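Local coordinates for protein packaging enzyme P4 (Pseudomonas phage phi6, PDB 4BLO) that probably hydrolyses nucleoside triphosphates as a hexameric RecA-like motor that drives viral RNA into the phage capsid, at residues A8-V13 with A47-A52; A154-E157 with V162-S165; R264-T269 with R273-A278. All coordinates share one frame; numbering follows the deposited sequence.

Contacts 2 and 3 lie at the two outermost strands that this chain gives to its central RecA-like sheet, their centres about 29 Å apart. Contact 2 (154-157 with 162-165) ties a 3-10 turn to strand 161-163, and the side chain of its Asp156 is about 10 Å from a bound ADP and about 9 Å from a calcium ion. Contact 3 (264-269 with 273-278) binds a different ADP, whose phosphates are held by the P-loop of another subunit. Contact 1 (8-13 with 47-52) joins two helices of the N-terminal part, its centre about 22 Å from that of contact 2 and about 32 Å from that of contact 3, away from the nucleotide.

Contact 1: residues A8-V13 with A47-A52; sequences AHIDRV and AVMELA
Two helices of the N-terminal part, 7-22 and 38-54, run roughly antiparallel and touch where Met49 of the second reaches Ile10 and Val13 of the first. The short segments lie 11.5 Å apart at their axes, with 143° between their directions. So wide a spacing calls for a long side chain, and methionine suits it: unbranched and flexible, it can fold its methyl group against the neighbouring helix.

Met49 CG stands beside its own backbone N, and bends at both of the next torsions (chi2 -47°, chi3 -78°) curl the chain so that CE ends over Ile10. There CE meets Ile10 CG1 at 3.6 Å and also reaches the helix backbone at Ile10 CA. Val13, one turn further along, lies alongside Met49 and points the opposite way; its CG2 is 3.7 Å from Met49 CE and 3.8 Å from Met49 CG. Ile10 CG1 and Val13 CG2 thus give the methyl group an apolar surface, and no hydrogen bond crosses between the segments.

His9 and Arg12 look to other parts of the chain. The His9 ring stacks with Phe182, and its ND1 is hydrogen-bonded to Leu180 O, while Arg12 forms a salt bridge with Asp224. Near the surface of the N-terminal part, helices 7-22 and 38-54 thus pack as a loose antiparallel helix pair, with methionine as the apolar link.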
loop_
_atom_site.group_PDB
_atom_site.type_symbol
_atom_site.label_atom_id
_atom_site.label_comp_id
_atom_site.label_asym_id
_atom_site.label_seq_id
_atom_site.Cartn_x
_atom_site.Cartn_y
_atom_site.Cartn_z
ATOM N N ALA L 8 30.549 -16.652 40.065
ATOM C CA ALA L 8 30.869 -15.719 38.984
ATOM C C ALA L 8 29.635 -14.911 38.594
ATOM O O ALA L 8 29.747 -13.706 38.382
ATOM C CB ALA L 8 31.412 -16.476 37.784
ATOM N N HIS L 9 28.454 -15.569 38.555
ATOM C CA HIS L 9 27.162 -14.953 38.246
ATOM C C HIS L 9 26.740 -14.012 39.377
ATOM O O HIS L 9 26.349 -12.876 39.100
ATOM C CB HIS L 9 26.080 -16.029 38.005
ATOM C CG HIS L 9 26.356 -16.940 36.845
ATOM N ND1 HIS L 9 26.500 -16.451 35.563
ATOM C CD2 HIS L 9 26.458 -18.287 36.807
ATOM C CE1 HIS L 9 26.715 -17.508 34.795
ATOM N NE2 HIS L 9 26.699 -18.633 35.500
ATOM N N ILE L 10 26.869 -14.470 40.652
ATOM C CA ILE L 10 26.527 -13.705 41.862
ATOM C C ILE L 10 27.368 -12.411 41.939
ATOM O O ILE L 10 26.820 -11.356 42.264
ATOM C CB ILE L 10 26.671 -14.561 43.155
ATOM C CG1 ILE L 10 25.956 -15.935 43.011
ATOM C CG2 ILE L 10 26.157 -13.791 44.388
ATOM C CD1 ILE L 10 26.448 -17.030 43.923
ATOM N N ASP L 11 28.672 -12.492 41.597
ATOM C CA ASP L 11 29.608 -11.365 41.606
ATOM C C ASP L 11 29.305 -10.321 40.511
ATOM O O ASP L 11 29.715 -9.166 40.646
ATOM C CB ASP L 11 31.050 -11.877 41.452
ATOM C CG ASP L 11 31.553 -12.717 42.615
ATOM O OD1 ASP L 11 31.142 -12.446 43.769
ATOM O OD2 ASP L 11 32.369 -13.634 42.376
ATOM N N ARG L 12 28.574 -10.725 39.457
ATOM C CA ARG L 12 28.207 -9.871 38.320
ATOM C C ARG L 12 26.941 -9.041 38.563
ATOM O O ARG L 12 26.704 -8.090 37.818
ATOM C CB ARG L 12 27.992 -10.731 37.052
ATOM C CG ARG L 12 29.264 -11.277 36.408
ATOM C CD ARG L 12 30.044 -10.253 35.595
ATOM N NE ARG L 12 29.230 -9.653 34.546
ATOM C CZ ARG L 12 29.706 -8.867 33.599
ATOM N NH1 ARG L 12 31.005 -8.611 33.532
ATOM N NH2 ARG L 12 28.895 -8.350 32.694
ATOM N N VAL L 13 26.117 -9.422 39.570
ATOM C CA VAL L 13 24.821 -8.795 39.894
ATOM C C VAL L 13 24.951 -7.243 40.027
ATOM O O VAL L 13 24.192 -6.524 39.369
ATOM C CB VAL L 13 24.138 -9.455 41.134
ATOM C CG1 VAL L 13 22.839 -8.748 41.515
ATOM C CG2 VAL L 13 23.858 -10.927 40.878
ATOM N N ALA L 47 15.005 -11.531 41.412
ATOM C CA ALA L 47 14.062 -12.639 41.542
ATOM C C ALA L 47 14.722 -13.986 41.203
ATOM O O ALA L 47 14.458 -14.978 41.898
ATOM C CB ALA L 47 12.853 -12.408 40.646
ATOM N N VAL L 48 15.587 -14.011 40.155
ATOM C CA VAL L 48 16.315 -15.197 39.685
ATOM C C VAL L 48 17.324 -15.626 40.760
ATOM O O VAL L 48 17.354 -16.809 41.125
ATOM C CB VAL L 48 16.992 -14.955 38.306
ATOM C CG1 VAL L 48 18.011 -16.042 37.968
ATOM C CG2 VAL L 48 15.949 -14.852 37.205
ATOM N N MET L 49 18.107 -14.658 41.287
ATOM C CA MET L 49 19.111 -14.905 42.322
ATOM C C MET L 49 18.474 -15.418 43.616
ATOM O O MET L 49 19.033 -16.323 44.244
ATOM C CB MET L 49 19.943 -13.638 42.611
ATOM C CG MET L 49 20.735 -13.099 41.407
ATOM S SD MET L 49 21.668 -14.323 40.459
ATOM C CE MET L 49 23.025 -14.529 41.494
ATOM N N GLU L 50 17.310 -14.846 44.003
ATOM C CA GLU L 50 16.591 -15.227 45.215
ATOM C C GLU L 50 16.102 -16.677 45.114
ATOM O O GLU L 50 16.208 -17.428 46.095
ATOM C CB GLU L 50 15.417 -14.275 45.481
ATOM C CG GLU L 50 15.023 -14.243 46.948
ATOM C CD GLU L 50 13.673 -13.625 47.246
ATOM O OE1 GLU L 50 13.469 -12.439 46.896
ATOM O OE2 GLU L 50 12.816 -14.327 47.829
ATOM N N LEU L 51 15.591 -17.068 43.914
ATOM C CA LEU L 51 15.114 -18.427 43.636
ATOM C C LEU L 51 16.291 -19.412 43.564
ATOM O O LEU L 51 16.173 -20.529 44.076
ATOM C CB LEU L 51 14.301 -18.457 42.337
ATOM C CG LEU L 51 13.519 -19.741 42.066
ATOM C CD1 LEU L 51 12.223 -19.785 42.857
ATOM C CD2 LEU L 51 13.250 -19.880 40.614
ATOM N N ALA L 52 17.425 -18.986 42.932
ATOM C CA ALA L 52 18.677 -19.752 42.830
ATOM C C ALA L 52 19.185 -20.088 44.213
ATOM O O ALA L 52 19.707 -21.182 44.422
ATOM C CB ALA L 52 19.729 -18.964 42.066
#

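Contact 2: residues A154-E157 with V162-S165; sequences AYDE and VHIS
Asp156 and His163 form a histidine-carboxylate hydrogen bond at the edge of the RecA-like sheet, joining a short 3-10 turn to strand 161-163. As side chains they cross at about a right angle, yet their flat ends are nearly coplanar, the carboxylate and imidazole planes being only 17° apart. The ring meets the acid edge-on, with its NE2-H directed at the carboxylate: NE2 donates to Asp156 OD1 over 2.7 Å with an angle of 148° at the hydrogen. The acceptor oxygen lies close to the ring plane and uses its anti lone pair, the one directed away from OD2.

Both residue types fit. Histidine places a donor at the far end of a rigid ring, long enough to span from the strand to the turn, while the short aspartate offers two oxygens that can serve different partners. With CG anti to the carbonyl carbon (chi1 -63°), OD1 is brought to the histidine while OD2 is taken up by a salt bridge with Arg147 of strand 144-147 and a hydrogen bond from Glu153 N. Glu153 belongs to the ADP pocket, so this buried network links the strand edge to the segment that carries a nucleotide-contacting residue.

A second subunit packs on the pair, with its Leu103 against Asp156 and its Gly102 against His163. On the turn side, the ring carbon His163 CE1 also comes within 3.5 Å of the carbonyl oxygen Asp156 O.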
loop_
_atom_site.group_PDB
_atom_site.type_symbol
_atom_site.label_atom_id
_atom_site.label_comp_id
_atom_site.label_asym_id
_atom_site.label_seq_id
_atom_site.Cartn_x
_atom_site.Cartn_y
_atom_site.Cartn_z
ATOM N N ALA L 154 11.401 -31.547 20.828
ATOM C CA ALA L 154 12.118 -32.199 21.931
ATOM C C ALA L 154 12.801 -31.185 22.854
ATOM O O ALA L 154 12.995 -31.475 24.039
ATOM C CB ALA L 154 13.159 -33.156 21.375
ATOM N N TYR L 155 13.155 -30.002 22.310
ATOM C CA TYR L 155 13.859 -28.937 23.027
ATOM C C TYR L 155 12.977 -28.293 24.106
ATOM O O TYR L 155 13.503 -27.673 25.030
ATOM C CB TYR L 155 14.372 -27.870 22.043
ATOM C CG TYR L 155 14.917 -28.437 20.748
ATOM C CD1 TYR L 155 16.125 -29.126 20.718
ATOM C CD2 TYR L 155 14.229 -28.277 19.549
ATOM C CE1 TYR L 155 16.630 -29.654 19.524
ATOM C CE2 TYR L 155 14.725 -28.797 18.353
ATOM C CZ TYR L 155 15.925 -29.487 18.343
ATOM O OH TYR L 155 16.401 -30.001 17.153
ATOM N N ASP L 156 11.649 -28.467 24.010
ATOM C CA ASP L 156 10.710 -27.892 24.974
ATOM C C ASP L 156 10.704 -28.655 26.309
ATOM O O ASP L 156 10.354 -28.069 27.339
ATOM C CB ASP L 156 9.305 -27.844 24.376
ATOM C CG ASP L 156 9.231 -26.934 23.166
ATOM O OD1 ASP L 156 9.150 -25.693 23.353
ATOM O OD2 ASP L 156 9.284 -27.460 22.028
ATOM N N GLU L 157 11.123 -29.943 26.298
ATOM C CA GLU L 157 11.167 -30.797 27.492
ATOM C C GLU L 157 12.448 -30.591 28.314
ATOM O O GLU L 157 12.537 -31.108 29.434
ATOM C CB GLU L 157 11.018 -32.268 27.107
ATOM C CG GLU L 157 9.575 -32.673 26.856
ATOM C CD GLU L 157 9.410 -34.062 26.277
ATOM O OE1 GLU L 157 9.849 -35.034 26.934
ATOM O OE2 GLU L 157 8.818 -34.181 25.181
ATOM N N VAL L 162 13.090 -21.956 28.466
ATOM C CA VAL L 162 12.276 -20.918 29.106
ATOM C C VAL L 162 11.303 -20.394 28.030
ATOM O O VAL L 162 11.721 -19.811 27.022
ATOM C CB VAL L 162 13.107 -19.813 29.832
ATOM C CG1 VAL L 162 14.301 -19.360 29.008
ATOM C CG2 VAL L 162 12.242 -18.632 30.265
ATOM N N HIS L 163 10.006 -20.692 28.222
ATOM C CA HIS L 163 8.957 -20.354 27.272
ATOM C C HIS L 163 8.391 -18.973 27.531
ATOM O O HIS L 163 7.782 -18.721 28.576
ATOM C CB HIS L 163 7.852 -21.412 27.269
ATOM C CG HIS L 163 8.350 -22.765 26.856
ATOM N ND1 HIS L 163 8.714 -23.727 27.798
ATOM C CD2 HIS L 163 8.593 -23.254 25.615
ATOM C CE1 HIS L 163 9.135 -24.769 27.098
ATOM N NE2 HIS L 163 9.075 -24.537 25.781
ATOM N N ILE L 164 8.620 -18.071 26.557
ATOM C CA ILE L 164 8.130 -16.697 26.579
ATOM C C ILE L 164 6.989 -16.532 25.537
ATOM O O ILE L 164 6.733 -17.437 24.725
ATOM C CB ILE L 164 9.279 -15.667 26.378
ATOM C CG1 ILE L 164 9.924 -15.791 24.986
ATOM C CG2 ILE L 164 10.327 -15.761 27.501
ATOM C CD1 ILE L 164 10.325 -14.537 24.397
ATOM N N SER L 165 6.312 -15.368 25.577
ATOM C CA SER L 165 5.204 -15.001 24.705
ATOM C C SER L 165 5.406 -13.632 24.051
ATOM O O SER L 165 4.941 -13.458 22.929
ATOM C CB SER L 165 3.894 -15.001 25.487
ATOM O OG SER L 165 3.813 -13.956 26.444
#

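Contact 3: residues R264-T269 with R273-A278; sequences RTMFRT and RIFNGA. With ADP (adenosine-5'-diphosphate), chain N.
The ring of Phe275, approached obliquely by Met266 from the partner strand, lays one face on the adenine of ADP: Phe275 CE2 is 3.5 Å from ADP C4, offset toward the rim, and Arg273 NH2 lies at the ring's edge. Met266 lies parallel to Phe275, and its CG comes to 3.4 Å from Phe275 CE1; chi1 of -175° sends CG opposite the backbone N, and the bends that follow leave SD in an oblique Met-aromatic contact, 5.3 Å from the Phe275 ring centroid. Phenylalanine suits the place because its flat apolar ring can stack on the adenine.

On the face of the sheet that carries Met266 and Phe275, the guanidinium of Arg268 is stacked on that of Arg273, their centres 4.5 Å apart and planes within 20°. The paired arginines face the ADP phosphate: Arg273 NH1, at the guanidinium edge, donates to ADP O1A over 2.9 Å and to ADP O5' over 3.2 Å. Arg268 is anchored through NE and NH2 to the carbonyls of Thr251 and Met248. The guanidinium of Arg264, tied to Glu241, sets its edge toward the adenine, with NH2 3.4 Å from ADP N6.

Behind these groups the antiparallel strands are joined at Phe267 and Ile274, where Ile274 N bonds to Phe267 O over 2.8 Å and Phe267 N to Ile274 O. At the far end Asn276, with a left-handed backbone that asparagine tolerates well, gives its N to Thr265 O and takes Thr265 N on OD1.

Lys132 and other P-loop residues of a third subunit bind the same nucleotide. A hairpin offering an aromatic platform and arginines across the subunit boundary is consistent with the interfacial nucleotide sites of hexameric RecA-like motors.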
loop_
_atom_site.group_PDB
_atom_site.type_symbol
_atom_site.label_atom_id
_atom_site.label_comp_id
_atom_site.label_asym_id
_atom_site.label_seq_id
_atom_site.Cartn_x
_atom_site.Cartn_y
_atom_site.Cartn_z
ATOM N N ARG L 264 28.318 -21.190 6.422
ATOM C CA ARG L 264 29.140 -19.983 6.589
ATOM C C ARG L 264 29.092 -19.406 8.016
ATOM O O ARG L 264 28.058 -19.491 8.682
ATOM C CB ARG L 264 28.706 -18.889 5.606
ATOM C CG ARG L 264 29.314 -19.041 4.221
ATOM C CD ARG L 264 28.675 -18.112 3.213
ATOM N NE ARG L 264 29.340 -16.811 3.195
ATOM C CZ ARG L 264 29.028 -15.821 2.367
ATOM N NH1 ARG L 264 28.051 -15.969 1.481
ATOM N NH2 ARG L 264 29.691 -14.672 2.419
ATOM N N THR L 265 30.222 -18.808 8.478
ATOM C CA THR L 265 30.311 -18.125 9.772
ATOM C C THR L 265 31.093 -16.825 9.692
ATOM O O THR L 265 31.928 -16.630 8.810
ATOM C CB THR L 265 30.893 -18.978 10.890
ATOM O OG1 THR L 265 32.217 -19.426 10.578
ATOM C CG2 THR L 265 29.955 -20.074 11.353
ATOM N N MET L 266 30.809 -15.946 10.642
ATOM C CA MET L 266 31.451 -14.658 10.832
ATOM C C MET L 266 31.392 -14.337 12.306
ATOM O O MET L 266 30.300 -14.355 12.890
ATOM C CB MET L 266 30.745 -13.577 9.995
ATOM C CG MET L 266 31.403 -12.216 10.010
ATOM S SD MET L 266 31.322 -11.310 11.563
ATOM C CE MET L 266 29.557 -11.174 11.793
ATOM N N PHE L 267 32.551 -14.015 12.897
ATOM C CA PHE L 267 32.662 -13.642 14.302
ATOM C C PHE L 267 33.692 -12.546 14.468
ATOM O O PHE L 267 34.815 -12.648 13.956
ATOM C CB PHE L 267 32.995 -14.855 15.202
ATOM C CG PHE L 267 32.003 -15.996 15.123
ATOM C CD1 PHE L 267 30.725 -15.873 15.671
ATOM C CD2 PHE L 267 32.345 -17.200 14.510
ATOM C CE1 PHE L 267 29.809 -16.935 15.606
ATOM C CE2 PHE L 267 31.426 -18.264 14.452
ATOM C CZ PHE L 267 30.168 -18.122 15.000
ATOM N N ARG L 268 33.280 -11.482 15.169
ATOM C CA ARG L 268 34.094 -10.311 15.512
ATOM C C ARG L 268 34.728 -10.591 16.862
ATOM O O ARG L 268 34.081 -10.419 17.899
ATOM C CB ARG L 268 33.236 -9.035 15.543
ATOM C CG ARG L 268 32.562 -8.718 14.218
ATOM C CD ARG L 268 31.672 -7.505 14.295
ATOM N NE ARG L 268 30.725 -7.496 13.178
ATOM C CZ ARG L 268 30.908 -6.865 12.021
ATOM N NH1 ARG L 268 31.996 -6.129 11.821
ATOM N NH2 ARG L 268 29.990 -6.936 11.070
ATOM N N THR L 269 35.971 -11.110 16.841
ATOM C CA THR L 269 36.710 -11.521 18.033
ATOM C C THR L 269 37.755 -10.503 18.463
ATOM O O THR L 269 37.952 -9.497 17.784
ATOM C CB THR L 269 37.413 -12.874 17.775
ATOM O OG1 THR L 269 38.478 -12.694 16.832
ATOM C CG2 THR L 269 36.455 -13.970 17.323
ATOM N N ARG L 273 38.125 -9.867 12.932
ATOM C CA ARG L 273 36.944 -10.402 12.210
ATOM C C ARG L 273 37.325 -11.688 11.476
ATOM O O ARG L 273 38.205 -11.675 10.599
ATOM C CB ARG L 273 36.320 -9.391 11.217
ATOM C CG ARG L 273 35.644 -8.182 11.864
ATOM C CD ARG L 273 35.352 -7.073 10.860
ATOM N NE ARG L 273 34.311 -7.457 9.898
ATOM C CZ ARG L 273 34.021 -6.786 8.783
ATOM N NH1 ARG L 273 34.701 -5.691 8.457
ATOM N NH2 ARG L 273 33.063 -7.217 7.975
ATOM N N ILE L 274 36.681 -12.809 11.866
ATOM C CA ILE L 274 36.998 -14.108 11.285
ATOM C C ILE L 274 35.828 -14.626 10.501
ATOM O O ILE L 274 34.757 -14.860 11.057
ATOM C CB ILE L 274 37.496 -15.131 12.350
ATOM C CG1 ILE L 274 38.777 -14.604 13.052
ATOM C CG2 ILE L 274 37.728 -16.531 11.730
ATOM C CD1 ILE L 274 38.973 -15.107 14.450
ATOM N N PHE L 275 36.065 -14.832 9.198
ATOM C CA PHE L 275 35.108 -15.373 8.241
ATOM C C PHE L 275 35.439 -16.818 7.948
ATOM O O PHE L 275 36.552 -17.121 7.500
ATOM C CB PHE L 275 35.068 -14.561 6.930
ATOM C CG PHE L 275 34.700 -13.108 7.080
ATOM C CD1 PHE L 275 33.376 -12.706 7.074
ATOM C CD2 PHE L 275 35.682 -12.137 7.200
ATOM C CE1 PHE L 275 33.048 -11.359 7.186
ATOM C CE2 PHE L 275 35.351 -10.791 7.327
ATOM C CZ PHE L 275 34.041 -10.410 7.319
ATOM N N ASN L 276 34.464 -17.709 8.204
ATOM C CA ASN L 276 34.546 -19.152 7.975
ATOM C C ASN L 276 35.827 -19.779 8.575
ATOM O O ASN L 276 36.676 -20.284 7.836
ATOM C CB ASN L 276 34.451 -19.454 6.468
ATOM C CG ASN L 276 33.233 -18.887 5.781
ATOM O OD1 ASN L 276 32.392 -18.220 6.377
ATOM N ND2 ASN L 276 33.133 -19.126 4.497
ATOM N N GLY L 277 35.923 -19.754 9.907
ATOM C CA GLY L 277 37.042 -20.330 10.658
ATOM C C GLY L 277 36.998 -21.836 10.831
ATOM O O GLY L 277 35.944 -22.458 10.661
ATOM N N ALA L 278 38.140 -22.431 11.237
ATOM C CA ALA L 278 38.358 -23.857 11.472
ATOM C C ALA L 278 38.108 -24.194 12.941
ATOM O O ALA L 278 38.973 -24.717 13.659
ATOM C CB ALA L 278 39.783 -24.239 11.063
HETATM P PB ADP N . 31.842 -2.302 4.760
HETATM O O1B ADP N . 31.663 -1.855 3.288
HETATM O O2B ADP N . 31.971 -1.056 5.655
HETATM O O3B ADP N . 30.669 -3.108 5.203
HETATM P PA ADP N . 34.428 -3.111 5.877
HETATM O O1A ADP N . 33.909 -3.095 7.325
HETATM O O2A ADP N . 35.204 -1.873 5.603
HETATM O O3A ADP N . 33.174 -3.183 4.878
HETATM O "O5'" ADP N . 35.350 -4.370 5.643
HETATM C "C5'" ADP N . 35.529 -4.904 4.320
HETATM C "C4'" ADP N . 36.549 -6.011 4.334
HETATM O "O4'" ADP N . 36.064 -7.112 5.134
HETATM C "C3'" ADP N . 36.813 -6.603 2.956
HETATM O "O3'" ADP N . 37.795 -5.837 2.266
HETATM C "C2'" ADP N . 37.236 -8.036 3.285
HETATM O "O2'" ADP N . 38.623 -8.138 3.587
HETATM C "C1'" ADP N . 36.361 -8.347 4.504
HETATM N N9 ADP N . 35.114 -9.053 4.198
HETATM C C8 ADP N . 33.839 -8.541 4.205
HETATM N N7 ADP N . 32.910 -9.400 3.876
HETATM C C5 ADP N . 33.621 -10.577 3.631
HETATM C C6 ADP N . 33.215 -11.860 3.222
HETATM N N6 ADP N . 31.946 -12.204 2.990
HETATM N N1 ADP N . 34.180 -12.799 3.054
HETATM C C2 ADP N . 35.453 -12.465 3.290
HETATM N N3 ADP N . 35.949 -11.288 3.684
HETATM C C4 ADP N . 34.974 -10.369 3.833
#